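Local coordinates for cellulase (Bacteroides salanitronis, PDB 6WQY), which probably hydrolyses internal beta-1,4 linkages of cellulose and related plant polysaccharides through its glycoside hydrolase family 5 catalytic domain, the part of the longer protein present here, at residues A[319-322]-A[323-326]; A[370-373]-A[374-378]. All coordinates share one frame; numbering follows the deposited sequence. Where two conformers were deposited one is given.

Interaction 1 (A[319-322]-A[323-326])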
loop_
_atom_site.group_PDB
_atom_site.type_symbol
_atom_site.label_atom_id
_atom_site.label_comp_id
_atom_site.label_asym_id
_atom_site.label_seq_id
_atom_site.Cartn_x
_atom_site.Cartn_y
_atom_site.Cartn_z
ATOM N N LEU A 319 27.172 -8.548 9.270
ATOM C CA LEU A 319 26.655 -9.892 9.049
ATOM C C LEU A 319 25.137 -9.887 9.020
ATOM O O LEU A 319 24.516 -10.475 8.127
ATOM C CB LEU A 319 27.166 -10.819 10.147
ATOM C CG LEU A 319 26.622 -12.241 10.096
ATOM C CD1 LEU A 319 26.962 -12.915 8.773
ATOM C CD2 LEU A 319 27.181 -13.037 11.260
ATOM N N SER A 320 24.518 -9.228 9.998
ATOM C CA SER A 320 23.061 -9.159 10.029
ATOM C C SER A 320 22.505 -8.475 8.783
ATOM O O SER A 320 21.477 -8.902 8.239
ATOM C CB SER A 320 22.610 -8.423 11.289
ATOM O OG SER A 320 23.097 -9.072 12.454
ATOM N N GLU A 321 23.166 -7.406 8.313
ATOM C CA GLU A 321 22.643 -6.680 7.156
ATOM C C GLU A 321 22.620 -7.564 5.911
ATOM O O GLU A 321 21.741 -7.414 5.056
ATOM C CB GLU A 321 23.441 -5.396 6.939
ATOM C CG GLU A 321 22.855 -4.452 5.889
ATOM C CD GLU A 321 21.537 -3.796 6.291
ATOM O OE1 GLU A 321 20.875 -4.237 7.261
ATOM O OE2 GLU A 321 21.130 -2.827 5.598
ATOM N N SER A 322 23.577 -8.486 5.786
ATOM C CA SER A 322 23.560 -9.414 4.663
ATOM C C SER A 322 22.227 -10.150 4.590
ATOM O O SER A 322 21.656 -10.319 3.509
ATOM C CB SER A 322 24.697 -10.427 4.803
ATOM O OG SER A 322 25.936 -9.783 5.025
ATOM N N PHE A 323 21.724 -10.604 5.738
ATOM C CA PHE A 323 20.455 -11.318 5.773
ATOM C C PHE A 323 19.290 -10.427 5.372
ATOM O O PHE A 323 18.342 -10.902 4.737
ATOM C CB PHE A 323 20.231 -11.906 7.165
ATOM C CG PHE A 323 21.111 -13.078 7.472
ATOM C CD1 PHE A 323 20.733 -14.362 7.097
ATOM C CD2 PHE A 323 22.316 -12.898 8.114
ATOM C CE1 PHE A 323 21.530 -15.439 7.374
ATOM C CE2 PHE A 323 23.126 -13.981 8.391
ATOM C CZ PHE A 323 22.725 -15.250 8.016
ATOM N N ARG A 324 19.325 -9.147 5.761
ATOM C CA ARG A 324 18.272 -8.219 5.367
ATOM C C ARG A 324 18.223 -8.057 3.852
ATOM O O ARG A 324 17.146 -8.060 3.242
ATOM C CB ARG A 324 18.500 -6.856 6.021
ATOM C CG ARG A 324 17.483 -5.819 5.591
ATOM C CD ARG A 324 18.057 -4.438 5.514
ATOM N NE ARG A 324 17.036 -3.427 5.270
ATOM C CZ ARG A 324 17.302 -2.134 5.108
ATOM N NH1 ARG A 324 18.546 -1.695 5.134
ATOM N NH2 ARG A 324 16.305 -1.284 4.913
ATOM N N LEU A 325 19.387 -7.890 3.220
ATOM C CA LEU A 325 19.414 -7.739 1.771
ATOM C C LEU A 325 18.949 -9.012 1.090
ATOM O O LEU A 325 18.232 -8.962 0.090
ATOM C CB LEU A 325 20.793 -7.308 1.286
ATOM C CG LEU A 325 21.050 -5.814 1.424
ATOM C CD1 LEU A 325 21.157 -5.360 2.866
ATOM C CD2 LEU A 325 22.297 -5.409 0.649
ATOM N N TYR A 326 19.356 -10.173 1.618
ATOM C CA TYR A 326 18.865 -11.441 1.087
ATOM C C TYR A 326 17.344 -11.531 1.193
ATOM O O TYR A 326 16.673 -11.882 0.219
ATOM C CB TYR A 326 19.559 -12.617 1.789
ATOM C CG TYR A 326 18.920 -13.951 1.475
ATOM C CD1 TYR A 326 18.786 -14.393 0.165
ATOM C CD2 TYR A 326 18.425 -14.757 2.484
ATOM C CE1 TYR A 326 18.180 -15.593 -0.128
ATOM C CE2 TYR A 326 17.810 -15.960 2.207
ATOM C CZ TYR A 326 17.691 -16.374 0.894
ATOM O OH TYR A 326 17.088 -17.576 0.587
#
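Three donors converge on OE2 of Glu321: NH1 of Arg324, one helix turn along, the ring nitrogen ND1 of His314 and the side-chain amide ND2 of Asn370. The bond from Arg324 is a salt bridge, NH1 to OE2 2.9 Å, met on the syn side of the carboxylate and almost within the guanidinium plane, although the two planar groups are turned 49° against each other. The Glu321 side chain leaves with CG anti to the backbone N (chi1 -171°) and bends at chi2, which brings the carboxylate alongside the Arg324 chain, with OE1 3.3 Å from the arginine CD. OE1 itself accepts from the backbone N of Arg315, while Arg324 NE donates to the carbonyl of Cys312. Replacing the glutamate by an alanine would probably leave the buried guanidinium without its counter-charge here and deprive His314 and Asn370 of their shared acceptor. Nearer the backbone, Glu321 CG packs against CD1 of Leu325 at 3.6 Å.

On another side of the helix, Leu319 and Phe323 lie side by side, CD1 of the leucine 4.0 Å from CE2 of the ring, whose edge also faces the Leu319 carbonyl oxygen. Backbone i to i+4 bonds, such as Leu325 N to Glu321 O at 3.0 Å, hold the turn. The whole contact occupies the start of helix 318-337, which crosses from barrel strand 305-310 to strand 342-346; Phe323 and Arg324 touch helix 256-259, and Arg324 and Leu325 rest on helix 371-383.

Interaction 2 (A[370-373]-A[374-378])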
loop_
_atom_site.group_PDB
_atom_site.type_symbol
_atom_site.label_atom_id
_atom_site.label_comp_id
_atom_site.label_asym_id
_atom_site.label_seq_id
_atom_site.Cartn_x
_atom_site.Cartn_y
_atom_site.Cartn_z
ATOM N N ASN A 370 23.425 2.513 3.554
ATOM C CA ASN A 370 23.655 1.616 2.429
ATOM C C ASN A 370 22.422 1.461 1.551
ATOM O O ASN A 370 22.224 0.398 0.942
ATOM C CB ASN A 370 24.112 0.246 2.938
ATOM C CG ASN A 370 23.056 -0.437 3.780
ATOM O OD1 ASN A 370 22.309 0.229 4.506
ATOM N ND2 ASN A 370 22.959 -1.756 3.678
ATOM N N ALA A 371 21.592 2.493 1.454
ATOM C CA ALA A 371 20.371 2.380 0.675
ATOM C C ALA A 371 20.637 1.946 -0.758
ATOM O O ALA A 371 19.834 1.212 -1.332
ATOM C CB ALA A 371 19.614 3.708 0.665
ATOM N N GLN A 372 21.736 2.401 -1.366
ATOM C CA GLN A 372 21.999 2.030 -2.754
ATOM C C GLN A 372 22.040 0.515 -2.914
ATOM O O GLN A 372 21.496 -0.041 -3.880
ATOM C CB GLN A 372 23.313 2.640 -3.234
ATOM C CG GLN A 372 23.619 2.335 -4.696
ATOM C CD GLN A 372 22.666 3.045 -5.632
ATOM O OE1 GLN A 372 22.710 4.276 -5.752
ATOM N NE2 GLN A 372 21.791 2.299 -6.283
ATOM N N GLU A 373 22.688 -0.174 -1.975
ATOM C CA GLU A 373 22.812 -1.623 -2.067
ATOM C C GLU A 373 21.462 -2.300 -1.879
ATOM O O GLU A 373 21.175 -3.318 -2.530
ATOM C CB GLU A 373 23.819 -2.105 -1.025
ATOM C CG GLU A 373 25.281 -1.806 -1.370
ATOM C CD GLU A 373 25.669 -0.329 -1.339
ATOM O OE1 GLU A 373 25.113 0.431 -0.520
ATOM O OE2 GLU A 373 26.549 0.075 -2.131
ATOM N N VAL A 374 20.632 -1.755 -0.992
ATOM C CA VAL A 374 19.295 -2.289 -0.781
ATOM C C VAL A 374 18.444 -2.120 -2.035
ATOM O O VAL A 374 17.760 -3.051 -2.484
ATOM C CB VAL A 374 18.646 -1.600 0.430
ATOM C CG1 VAL A 374 17.200 -2.061 0.585
ATOM C CG2 VAL A 374 19.430 -1.894 1.699
ATOM N N ILE A 375 18.454 -0.916 -2.606
ATOM C CA ILE A 375 17.705 -0.639 -3.823
ATOM C C ILE A 375 18.159 -1.556 -4.946
ATOM O O ILE A 375 17.337 -2.103 -5.689
ATOM C CB ILE A 375 17.846 0.853 -4.179
ATOM C CG1 ILE A 375 17.173 1.713 -3.105
ATOM C CG2 ILE A 375 17.274 1.128 -5.547
ATOM C CD1 ILE A 375 17.587 3.169 -3.109
ATOM N N ASP A 376 19.472 -1.765 -5.062
ATOM C CA ASP A 376 19.985 -2.606 -6.137
ATOM C C ASP A 376 19.461 -4.029 -6.051
ATOM O O ASP A 376 19.144 -4.625 -7.075
ATOM C CB ASP A 376 21.514 -2.593 -6.121
ATOM C CG ASP A 376 22.094 -1.285 -6.629
ATOM O OD1 ASP A 376 21.338 -0.470 -7.207
ATOM O OD2 ASP A 376 23.314 -1.075 -6.453
ATOM N N VAL A 377 19.370 -4.603 -4.846
ATOM C CA VAL A 377 18.893 -5.986 -4.767
ATOM C C VAL A 377 17.396 -6.082 -5.051
ATOM O O VAL A 377 16.933 -7.072 -5.614
ATOM C CB VAL A 377 19.281 -6.706 -3.456
ATOM C CG1 VAL A 377 20.789 -6.686 -3.246
ATOM C CG2 VAL A 377 18.547 -6.132 -2.265
ATOM N N MET A 378 16.627 -5.059 -4.664
ATOM C CA MET A 378 15.197 -5.068 -4.968
ATOM C C MET A 378 14.966 -4.913 -6.464
ATOM O O MET A 378 14.133 -5.614 -7.047
ATOM C CB MET A 378 14.467 -3.975 -4.169
ATOM C CG MET A 378 14.518 -4.212 -2.669
ATOM S SD MET A 378 13.324 -3.285 -1.697
ATOM C CE MET A 378 13.868 -1.603 -2.009
#
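Gln372 and Asp376 join their side chains one turn apart near the start of helix 371-383. From CB, the glutamine chain sets out with CG anti to the backbone N (chi1 -178°), where CG passes 3.8 Å from OD2 of Asp376; the bend at chi2 then turns CD and the amide to the aspartate. CD lies 4.1 Å from OD1, and NE2 at the tip donates to OD1 at 3.0 Å. The bond is bent, 140° at the hydrogen, and its donor stands above the carboxylate plane, 41° out of it, although the oxygen lies close to the plane of the glutamine amide. The aspartate carboxylate also sits over the Gln372 carbonyl, its CG 3.1 Å from that O, while the same carbonyl receives the backbone N of Asp376. The amide thus supplies a donor to a carboxylate whose oxygens also lie close to another acceptor, the Gln372 carbonyl.

On a buried side of the helix, Ile375 folds back along the preceding turn, with CG1 3.2 Å from Ala371 O and CD1 4.3 Å from Ala371 CB. The Ala371 oxygen takes the backbone bond from Ile375 N, 2.8 Å long. At the N-cap position, the Asn370 side chain passes at a slant to that of Val374, ND2 4.0 Å from CG2; its ND2 is hydrogen-bonded to Glu321 OE2. Helix 371-383 follows the last barrel strand, 342-346, and packs against helix 318-337: Val374 touches Arg324 and Leu328, Val377 touches Glu329 and Met378 touches Cys332, while Ile375 touches Phe360 and Met367 of the preceding loop.

How the interactions relate
Both interactions lie in the first turns of neighbouring helices on the outside of the eight-stranded TIM barrel, their centres 11 Å apart, and each mixes buried with exposed residues. They differ in their polar chemistry: in 319-326 a charged pair is buried and tied to surrounding loops, whereas in 370-378 a glutamine-aspartate bond lies in a partly exposed position, and aliphatic side chains carry the buried side. The two are joined where ND2 of Asn370, just ahead of helix 371-383, probably donates to Glu321 OE2 at 2.9 Å. Beside it, the methyl CG2 of Val374 packs 3.6 Å from Arg324 NH1, so residues of interaction 2 border the ion pair of interaction 1.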